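Short chain dehydrogenase (Salmonella typhi, PDB 3G1T) probably catalyses NAD(P)-dependent oxidation or reduction, as a member of the short-chain dehydrogenase family. Local coordinates at residues P93-V98 with L138-K143. Sequence-based numbering, arbitrary orientation.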
loop_
_atom_site.group_PDB
_atom_site.type_symbol
_atom_site.label_atom_id
_atom_site.label_comp_id
_atom_site.label_asym_id
_atom_site.label_seq_id
_atom_site.Cartn_x
_atom_site.Cartn_y
_atom_site.Cartn_z
ATOM N N PRO A 93 24.944 12.466 17.249
ATOM C CA PRO A 93 24.515 13.767 16.709
ATOM C C PRO A 93 23.685 13.714 15.417
ATOM O O PRO A 93 23.224 14.733 14.915
ATOM C CB PRO A 93 25.843 14.467 16.417
ATOM C CG PRO A 93 26.815 13.270 15.988
ATOM C CD PRO A 93 26.408 12.271 17.090
ATOM N N ARG A 94 23.530 12.521 14.857
ATOM C CA ARG A 94 22.963 12.397 13.533
ATOM C C ARG A 94 22.674 10.885 13.289
ATOM O O ARG A 94 23.141 9.987 14.010
ATOM C CB ARG A 94 23.954 12.869 12.461
ATOM C CG ARG A 94 25.217 11.961 12.329
ATOM C CD ARG A 94 26.223 12.526 11.300
ATOM N NE ARG A 94 27.377 11.603 11.350
ATOM C CZ ARG A 94 28.436 11.761 12.146
ATOM N NH1 ARG A 94 28.539 12.811 13.010
ATOM N NH2 ARG A 94 29.368 10.817 12.169
ATOM N N LEU A 95 21.818 10.637 12.311
ATOM C CA LEU A 95 21.853 9.351 11.641
ATOM C C LEU A 95 22.331 9.608 10.212
ATOM O O LEU A 95 21.669 10.366 9.425
ATOM C CB LEU A 95 20.491 8.686 11.564
ATOM C CG LEU A 95 19.986 8.122 12.913
ATOM C CD1 LEU A 95 18.509 7.705 12.883
ATOM C CD2 LEU A 95 20.852 6.831 13.231
ATOM N N ASP A 96 23.320 8.857 9.803
ATOM C CA ASP A 96 23.697 8.815 8.400
ATOM C C ASP A 96 22.904 7.846 7.522
ATOM O O ASP A 96 22.909 7.998 6.312
ATOM C CB ASP A 96 25.218 8.525 8.301
ATOM C CG ASP A 96 26.037 9.685 8.896
ATOM O OD1 ASP A 96 25.914 10.854 8.463
ATOM O OD2 ASP A 96 26.713 9.458 9.912
ATOM N N GLY A 97 22.241 6.857 8.145
ATOM C CA GLY A 97 21.486 5.902 7.322
ATOM C C GLY A 97 20.489 5.237 8.226
ATOM O O GLY A 97 20.682 5.120 9.444
ATOM N N VAL A 98 19.440 4.775 7.555
ATOM C CA VAL A 98 18.351 3.907 8.135
ATOM C C VAL A 98 18.024 2.890 7.097
ATOM O O VAL A 98 17.647 3.225 5.947
ATOM C CB VAL A 98 17.111 4.748 8.489
ATOM C CG1 VAL A 98 15.981 3.826 8.934
ATOM C CG2 VAL A 98 17.443 5.692 9.670
ATOM N N LEU A 138 13.385 11.227 11.003
ATOM C CA LEU A 138 13.734 12.212 9.927
ATOM C C LEU A 138 14.607 13.383 10.420
ATOM O O LEU A 138 15.567 13.772 9.739
ATOM C CB LEU A 138 12.480 12.775 9.266
ATOM C CG LEU A 138 11.816 11.781 8.281
ATOM C CD1 LEU A 138 10.421 12.326 7.875
ATOM C CD2 LEU A 138 12.649 11.408 7.110
ATOM N N PRO A 139 14.325 13.937 11.647
ATOM C CA PRO A 139 15.245 15.016 12.072
ATOM C C PRO A 139 16.735 14.592 12.195
ATOM O O PRO A 139 17.613 15.305 11.709
ATOM C CB PRO A 139 14.694 15.438 13.442
ATOM C CG PRO A 139 13.201 15.174 13.309
ATOM C CD PRO A 139 13.255 13.737 12.631
ATOM N N LEU A 140 16.986 13.376 12.695
ATOM C CA LEU A 140 18.332 12.888 12.844
ATOM C C LEU A 140 18.944 12.599 11.504
ATOM O O LEU A 140 20.118 12.875 11.312
ATOM C CB LEU A 140 18.349 11.595 13.654
ATOM C CG LEU A 140 18.390 11.812 15.180
ATOM C CD1 LEU A 140 17.914 10.573 15.961
ATOM C CD2 LEU A 140 19.815 12.192 15.704
ATOM N N LEU A 141 18.122 12.157 10.567
ATOM C CA LEU A 141 18.615 11.902 9.233
ATOM C C LEU A 141 19.025 13.160 8.521
ATOM O O LEU A 141 20.005 13.154 7.749
ATOM C CB LEU A 141 17.595 11.130 8.402
ATOM C CG LEU A 141 17.541 9.626 8.570
ATOM C CD1 LEU A 141 16.200 8.982 8.072
ATOM C CD2 LEU A 141 18.782 8.993 7.843
ATOM N N LEU A 142 18.274 14.251 8.789
ATOM C CA LEU A 142 18.620 15.546 8.176
ATOM C C LEU A 142 19.892 16.211 8.712
ATOM O O LEU A 142 20.444 17.142 8.105
ATOM C CB LEU A 142 17.439 16.481 8.233
ATOM C CG LEU A 142 16.306 16.160 7.243
ATOM C CD1 LEU A 142 15.098 16.965 7.811
ATOM C CD2 LEU A 142 16.615 16.473 5.799
ATOM N N LYS A 143 20.357 15.754 9.873
ATOM C CA LYS A 143 21.653 16.189 10.405
ATOM C C LYS A 143 22.858 15.583 9.652
ATOM O O LYS A 143 24.013 16.062 9.830
ATOM C CB LYS A 143 21.751 15.869 11.910
ATOM C CG LYS A 143 20.737 16.523 12.891
ATOM C CD LYS A 143 20.713 18.055 12.824
ATOM C CE LYS A 143 21.439 18.707 13.965
ATOM N NZ LYS A 143 21.337 20.230 13.816
#
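Leu-95 N donates a nearly straight hydrogen bond to Leu-140 O (3.0 Å, 169° at the hydrogen), tying the loop 93-96 to the last turn of helix 116-142. The donor stands above the carbonyl plane, and Lys-143 N reaches the same oxygen from the opposite face, so two N-H groups grip it. The carbonyl O of the same Leu-95 takes a CA-H...O contact from Leu-141 CA (3.4 Å), the next residue of the helix. Leucine side chains pack beside these backbone links. Leu-95 CG lies 3.9 Å from Leu-140 CB, and both side chains also touch Ile-88 of helix 78-91, whereas Leu-140 CD2 rests on the backbone of Arg-94. In this Rossmann fold, strand 97-99 lies between strands 16-19 and 147-152 of the parallel sheet, and helix 116-142 packs against it. With CG beside the backbone N (chi1 -82°), the isobutyl group of Leu-141 is led toward the strand and crosses the side chain of Val-98 at about a right angle, CD1 3.9 Å from Val-98 CG2; branched apolar side chains suit this buried join. At the exposed margin, Lys-143 CB packs 3.8 Å from Arg-94 CB while the ammonium leads away. The oppositely charged Arg-94 and Asp-96 form a salt bridge, NE donating to the syn lone pair of OD2 (2.7 Å), almost in the guanidinium plane. Ile-16 N also binds that oxygen, and Ser-144 OG binds OD1, fixing the buried carboxylate through both oxygens.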